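Local coordinates for 2-dehydropantoate 2-reductase (Geobacter metallireducens, PDB 3HN2), which probably catalyses the NADPH-dependent reduction of ketopantoate to pantoate, a step in pantothenate biosynthesis, at residues P64-V75 and P91-L102. Residues are numbered along the deposited sequence; the frame is centred on the assembly and turned at random.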
ATOM      1  N   PRO A  64      33.626  17.043   7.513  1.00 66.97           N
ATOM      2  CA  PRO A  64      32.885  17.224   8.773  1.00 66.35           C
ATOM      3  C   PRO A  64      33.537  18.186   9.771  1.00 67.65           C
ATOM      4  O   PRO A  64      32.829  18.780  10.587  1.00 69.82           O
ATOM      5  CB  PRO A  64      32.822  15.811   9.361  1.00 61.04           C
ATOM      6  CG  PRO A  64      33.900  15.057   8.698  1.00 65.44           C
ATOM      7  CD  PRO A  64      34.084  15.652   7.340  1.00 64.21           C
ATOM      8  N   GLU A  65      34.859  18.347   9.698  1.00 68.26           N
ATOM      9  CA  GLU A  65      35.583  19.272  10.586  1.00 68.13           C
ATOM     10  C   GLU A  65      35.332  20.747  10.268  1.00 69.52           C
ATOM     11  O   GLU A  65      35.616  21.621  11.090  1.00 70.79           O
ATOM     12  CB  GLU A  65      37.091  18.968  10.625  1.00 64.29           C
ATOM     13  CG  GLU A  65      37.756  18.735   9.268  1.00 72.99           C
ATOM     14  CD  GLU A  65      37.878  17.261   8.905  1.00 71.45           C
ATOM     15  OE1 GLU A  65      38.962  16.853   8.434  1.00 74.13           O
ATOM     16  OE2 GLU A  65      36.897  16.510   9.093  1.00 62.91           O
ATOM     17  N   GLU A  66      34.794  21.011   9.078  1.00 69.85           N
ATOM     18  CA  GLU A  66      34.385  22.357   8.677  1.00 68.16           C
ATOM     19  C   GLU A  66      33.042  22.730   9.305  1.00 66.57           C
ATOM     20  O   GLU A  66      32.801  23.896   9.622  1.00 70.90           O
ATOM     21  CB  GLU A  66      34.296  22.457   7.153  1.00 70.44           C
ATOM     22  CG  GLU A  66      35.580  22.075   6.411  1.00 72.39           C
ATOM     23  CD  GLU A  66      35.408  22.018   4.898  1.00 72.97           C
ATOM     24  OE1 GLU A  66      36.431  22.083   4.183  1.00 83.58           O
ATOM     25  OE2 GLU A  66      34.257  21.907   4.417  1.00 84.31           O
ATOM     26  N   ILE A  67      32.176  21.732   9.475  1.00 66.09           N
ATOM     27  CA  ILE A  67      30.851  21.916  10.077  1.00 59.64           C
ATOM     28  C   ILE A  67      30.955  22.146  11.585  1.00 56.96           C
ATOM     29  O   ILE A  67      30.350  23.075  12.118  1.00 54.88           O
ATOM     30  CB  ILE A  67      29.926  20.703   9.811  1.00 55.70           C
ATOM     31  CG1 ILE A  67      29.965  20.302   8.335  1.00 61.74           C
ATOM     32  CG2 ILE A  67      28.501  21.000  10.259  1.00 65.66           C
ATOM     33  CD1 ILE A  67      29.093  19.111   7.964  1.00 59.00           C
ATOM     34  N   GLY A  68      31.722  21.294  12.260  1.00 56.54           N
ATOM     35  CA  GLY A  68      31.925  21.412  13.700  1.00 61.57           C
ATOM     36  C   GLY A  68      30.786  20.843  14.526  1.00 66.68           C
ATOM     37  O   GLY A  68      29.900  20.179  13.981  1.00 70.77           O
ATOM     38  N   PRO A  69      30.808  21.096  15.852  1.00 70.57           N
ATOM     39  CA  PRO A  69      29.816  20.596  16.814  1.00 70.14           C
ATOM     40  C   PRO A  69      28.370  20.928  16.438  1.00 68.55           C
ATOM     41  O   PRO A  69      28.083  22.034  15.985  1.00 69.71           O
ATOM     42  CB  PRO A  69      30.208  21.305  18.115  1.00 70.88           C
ATOM     43  CG  PRO A  69      31.662  21.563  17.970  1.00 67.71           C
ATOM     44  CD  PRO A  69      31.849  21.900  16.520  1.00 66.59           C
ATOM     45  N   MET A  70      27.485  19.950  16.617  1.00 69.97           N
ATOM     46  CA  MET A  70      26.071  20.067  16.255  1.00 65.84           C
ATOM     47  C   MET A  70      25.176  19.690  17.441  1.00 64.43           C
ATOM     48  O   MET A  70      25.666  19.231  18.473  1.00 66.75           O
ATOM     49  CB  MET A  70      25.762  19.158  15.058  1.00 63.29           C
ATOM     50  CG  MET A  70      26.499  19.498  13.764  1.00 55.36           C
ATOM     51  SD  MET A  70      25.597  20.626  12.676  1.00 42.91           S
ATOM     52  CE  MET A  70      26.300  22.210  13.140  1.00 46.01           C
ATOM     53  N   ASP A  71      23.868  19.894  17.298  1.00 61.56           N
ATOM     54  CA  ASP A  71      22.900  19.425  18.293  1.00 61.61           C
ATOM     55  C   ASP A  71      22.411  18.023  17.944  1.00 57.47           C
ATOM     56  O   ASP A  71      22.247  17.169  18.817  1.00 53.74           O
ATOM     57  CB  ASP A  71      21.703  20.377  18.389  1.00 65.16           C
ATOM     58  CG  ASP A  71      22.044  21.688  19.074  1.00 72.92           C
ATOM     59  OD1 ASP A  71      22.802  21.676  20.071  1.00 84.70           O
ATOM     60  OD2 ASP A  71      21.538  22.735  18.617  1.00 73.93           O
ATOM     61  N   LEU A  72      22.181  17.807  16.653  1.00 54.67           N
ATOM     62  CA  LEU A  72      21.676  16.547  16.139  1.00 50.62           C
ATOM     63  C   LEU A  72      22.400  16.180  14.853  1.00 51.23           C
ATOM     64  O   LEU A  72      22.580  17.026  13.975  1.00 47.57           O
ATOM     65  CB  LEU A  72      20.169  16.654  15.875  1.00 50.86           C
ATOM     66  CG  LEU A  72      19.451  15.493  15.177  1.00 49.65           C
ATOM     67  CD1 LEU A  72      19.384  14.266  16.073  1.00 48.33           C
ATOM     68  CD2 LEU A  72      18.061  15.913  14.759  1.00 54.13           C
ATOM     69  N   VAL A  73      22.829  14.924  14.745  1.00 47.10           N
ATOM     70  CA  VAL A  73      23.299  14.421  13.459  1.00 46.31           C
ATOM     71  C   VAL A  73      22.434  13.265  12.946  1.00 41.24           C
ATOM     72  O   VAL A  73      22.356  12.202  13.564  1.00 41.30           O
ATOM     73  CB  VAL A  73      24.840  14.123  13.434  1.00 51.10           C
ATOM     74  CG1 VAL A  73      25.318  13.513  14.730  1.00 39.47           C
ATOM     75  CG2 VAL A  73      25.221  13.248  12.234  1.00 55.35           C
ATOM     76  N   LEU A  74      21.745  13.520  11.836  1.00 44.10           N
ATOM     77  CA  LEU A  74      20.998  12.495  11.107  1.00 33.78           C
ATOM     78  C   LEU A  74      21.945  11.679  10.260  1.00 26.18           C
ATOM     79  O   LEU A  74      22.507  12.191   9.292  1.00 31.76           O
ATOM     80  CB  LEU A  74      19.986  13.138  10.169  1.00 40.13           C
ATOM     81  CG  LEU A  74      18.492  12.973  10.396  1.00 46.28           C
ATOM     82  CD1 LEU A  74      18.021  13.949  11.451  1.00 52.68           C
ATOM     83  CD2 LEU A  74      17.785  13.227   9.077  1.00 47.48           C
ATOM     84  N   VAL A  75      22.129  10.415  10.625  1.00 22.18           N
ATOM     85  CA  VAL A  75      22.904   9.493   9.814  1.00 29.93           C
ATOM     86  C   VAL A  75      21.972   8.802   8.796  1.00 42.29           C
ATOM     87  O   VAL A  75      21.023   8.109   9.172  1.00 43.37           O
ATOM     88  CB  VAL A  75      23.648   8.462  10.683  1.00 27.29           C
ATOM     89  CG1 VAL A  75      24.591   7.633   9.837  1.00 35.04           C
ATOM     90  CG2 VAL A  75      24.434   9.164  11.792  1.00 39.02           C
ATOM     91  N   PRO A  91      34.016  14.829  14.538  1.00 63.16           N
ATOM     92  CA  PRO A  91      34.071  16.302  14.597  1.00 61.07           C
ATOM     93  C   PRO A  91      32.741  17.016  14.893  1.00 62.48           C
ATOM     94  O   PRO A  91      32.752  18.178  15.302  1.00 66.30           O
ATOM     95  CB  PRO A  91      34.556  16.690  13.195  1.00 61.74           C
ATOM     96  CG  PRO A  91      35.192  15.467  12.647  1.00 58.52           C
ATOM     97  CD  PRO A  91      34.379  14.351  13.186  1.00 63.15           C
ATOM     98  N   LEU A  92      31.618  16.327  14.691  1.00 59.72           N
ATOM     99  CA  LEU A  92      30.289  16.898  14.913  1.00 57.09           C
ATOM    100  C   LEU A  92      29.787  16.717  16.346  1.00 57.06           C
ATOM    101  O   LEU A  92      28.756  17.277  16.721  1.00 57.10           O
ATOM    102  CB  LEU A  92      29.277  16.278  13.944  1.00 53.78           C
ATOM    103  CG  LEU A  92      29.651  16.200  12.463  1.00 55.16           C
ATOM    104  CD1 LEU A  92      28.795  15.168  11.745  1.00 38.62           C
ATOM    105  CD2 LEU A  92      29.519  17.562  11.808  1.00 53.43           C
ATOM    106  N   VAL A  93      30.518  15.941  17.140  1.00 61.27           N
ATOM    107  CA  VAL A  93      30.065  15.558  18.479  1.00 64.58           C
ATOM    108  C   VAL A  93      30.637  16.451  19.588  1.00 67.40           C
ATOM    109  O   VAL A  93      31.853  16.558  19.762  1.00 72.61           O
ATOM    110  CB  VAL A  93      30.348  14.049  18.759  1.00 64.28           C
ATOM    111  CG1 VAL A  93      30.050  13.675  20.207  1.00 66.54           C
ATOM    112  CG2 VAL A  93      29.534  13.171  17.815  1.00 61.63           C
ATOM    113  N   GLU A  94      29.734  17.108  20.309  1.00 70.94           N
ATOM    114  CA  GLU A  94      30.055  17.832  21.536  1.00 76.78           C
ATOM    115  C   GLU A  94      29.190  17.214  22.637  1.00 77.62           C
ATOM    116  O   GLU A  94      28.276  16.446  22.339  1.00 77.38           O
ATOM    117  CB  GLU A  94      29.767  19.332  21.359  1.00 79.64           C
ATOM    118  CG  GLU A  94      30.244  20.263  22.491  1.00 96.49           C
ATOM    119  CD  GLU A  94      31.676  19.992  22.944  1.00112.00           C
ATOM    120  OE1 GLU A  94      32.609  20.159  22.128  1.00119.62           O
ATOM    121  OE2 GLU A  94      31.865  19.625  24.123  1.00110.51           O
ATOM    122  N   GLU A  95      29.495  17.521  23.898  1.00 78.79           N
ATOM    123  CA  GLU A  95      28.680  17.094  25.032  1.00 79.18           C
ATOM    124  C   GLU A  95      27.249  17.617  24.883  1.00 77.23           C
ATOM    125  O   GLU A  95      26.999  18.818  25.006  1.00 79.28           O
ATOM    126  CB  GLU A  95      29.301  17.582  26.345  1.00 81.37           C
ATOM    127  CG  GLU A  95      28.536  17.185  27.605  1.00 86.25           C
ATOM    128  CD  GLU A  95      28.869  18.063  28.799  1.00 89.56           C
ATOM    129  OE1 GLU A  95      29.311  19.216  28.594  1.00 88.98           O
ATOM    130  OE2 GLU A  95      28.684  17.602  29.945  1.00 94.90           O
ATOM    131  N   GLY A  96      26.323  16.707  24.588  1.00 71.99           N
ATOM    132  CA  GLY A  96      24.927  17.072  24.365  1.00 69.26           C
ATOM    133  C   GLY A  96      24.425  16.804  22.956  1.00 67.94           C
ATOM    134  O   GLY A  96      23.217  16.828  22.715  1.00 70.32           O
ATOM    135  N   THR A  97      25.352  16.570  22.025  1.00 66.89           N
ATOM    136  CA  THR A  97      25.011  16.175  20.660  1.00 64.79           C
ATOM    137  C   THR A  97      24.351  14.807  20.720  1.00 65.10           C
ATOM    138  O   THR A  97      24.795  13.928  21.464  1.00 66.23           O
ATOM    139  CB  THR A  97      26.266  16.081  19.746  1.00 66.59           C
ATOM    140  OG1 THR A  97      27.030  17.287  19.841  1.00 61.00           O
ATOM    141  CG2 THR A  97      25.887  15.840  18.277  1.00 70.66           C
ATOM    142  N   GLN A  98      23.276  14.644  19.959  1.00 63.58           N
ATOM    143  CA  GLN A  98      22.609  13.357  19.858  1.00 60.85           C
ATOM    144  C   GLN A  98      22.567  12.850  18.419  1.00 62.92           C
ATOM    145  O   GLN A  98      22.447  13.629  17.473  1.00 65.67           O
ATOM    146  CB  GLN A  98      21.224  13.398  20.503  1.00 59.50           C
ATOM    147  CG  GLN A  98      20.489  14.715  20.364  1.00 66.02           C
ATOM    148  CD  GLN A  98      19.444  14.907  21.444  1.00 68.08           C
ATOM    149  OE1 GLN A  98      18.757  13.963  21.838  1.00 56.48           O
ATOM    150  NE2 GLN A  98      19.320  16.137  21.933  1.00 80.84           N
ATOM    151  N   ILE A  99      22.691  11.535  18.267  1.00 57.07           N
ATOM    152  CA  ILE A  99      22.890  10.922  16.962  1.00 55.70           C
ATOM    153  C   ILE A  99      21.664  10.099  16.550  1.00 54.31           C
ATOM    154  O   ILE A  99      21.256   9.171  17.250  1.00 56.36           O
ATOM    155  CB  ILE A  99      24.184  10.068  16.947  1.00 56.56           C
ATOM    156  CG1 ILE A  99      25.367  10.890  17.481  1.00 59.87           C
ATOM    157  CG2 ILE A  99      24.479   9.570  15.546  1.00 60.03           C
ATOM    158  CD1 ILE A  99      26.539  10.082  17.992  1.00 53.40           C
ATOM    159  N   LEU A 100      21.075  10.465  15.415  1.00 45.59           N
ATOM    160  CA  LEU A 100      19.865   9.814  14.922  1.00 41.32           C
ATOM    161  C   LEU A 100      20.173   8.963  13.701  1.00 38.92           C
ATOM    162  O   LEU A 100      20.568   9.479  12.655  1.00 36.92           O
ATOM    163  CB  LEU A 100      18.782  10.856  14.609  1.00 45.64           C
ATOM    164  CG  LEU A 100      17.435  10.498  13.960  1.00 37.21           C
ATOM    165  CD1 LEU A 100      16.763   9.328  14.634  1.00 33.37           C
ATOM    166  CD2 LEU A 100      16.518  11.705  14.024  1.00 26.45           C
ATOM    167  N   THR A 101      19.995   7.655  13.846  1.00 29.48           N
ATOM    168  CA  THR A 101      20.237   6.731  12.748  1.00 31.94           C
ATOM    169  C   THR A 101      18.922   6.335  12.029  1.00 35.06           C
ATOM    170  O   THR A 101      17.930   5.957  12.666  1.00 29.78           O
ATOM    171  CB  THR A 101      21.104   5.529  13.214  1.00 22.77           C
ATOM    172  OG1 THR A 101      21.776   4.947  12.096  1.00 47.85           O
ATOM    173  CG2 THR A 101      20.299   4.477  13.942  1.00 38.08           C
ATOM    174  N   LEU A 102      18.917   6.470  10.705  1.00 38.57           N
ATOM    175  CA  LEU A 102      17.728   6.175   9.890  1.00 46.48           C
ATOM    176  C   LEU A 102      17.996   5.108   8.838  1.00 48.31           C
ATOM    177  O   LEU A 102      17.144   4.816   7.997  1.00 48.42           O
ATOM    178  CB  LEU A 102      17.225   7.441   9.197  1.00 47.06           C
ATOM    179  CG  LEU A 102      16.389   8.461   9.966  1.00 50.53           C
ATOM    180  CD1 LEU A 102      16.234   9.707   9.126  1.00 49.52           C
ATOM    181  CD2 LEU A 102      15.034   7.900  10.321  1.00 39.55           C
TER
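Neighbouring parallel strands of a Rossmann-type domain, 72-75 and 98-101, meet here as the two ends of a beta-alpha-beta unit whose connection carries helix 85-89. Val73 and Val75 turn both N and O to the second strand, while Leu72 and Leu74 bond strand 5-8 on the other edge. The ladder begins with Gln98 N on Asp71 O at 3.0 Å; Val73 N then donates to Gln98 O, Val73 O receives Leu100 N, and Val75 N reaches Leu100 O at 2.7 Å, with Leu102 N closing the ladder on Val75 O. Strand 121-129 flanks the far side of 98-101, making both inner strands of the sheet. The side chains that touch on its faces are mostly apolar. On one face Val73 CG1 lies beside Ile99 CG1, and Val75 CG2 touches Ile99 CG2 at 3.8 Å; beta-branched residues suit these extended positions. On the other, Leu74 and Leu100 run side by side, CD1 to CD2 3.7 Å apart, while Leu72 CD1 reaches Leu100 CB.

Before the strands, Leu92 packs against the end of helix 64-67. With CG beside its own backbone N (chi1 -48°), its CD2 lies 3.4 Å from Gly68 O and 3.7 Å from Ile67 CB; CD1 meets Val73 CG2, the two side chains crossing at about a right angle. Gly68, with positive phi, lets the chain leave the helix, and Pro69 packs its CB on Glu94 CB. The 94-97 type II turn has Gly96 at its positive-phi third position. Thr97 suits the turn's end because its hydroxyl reaches backbone atoms: OG1 accepts Glu94 N along a nearly straight bond (165°) and lies 2.7 Å from Met70 O.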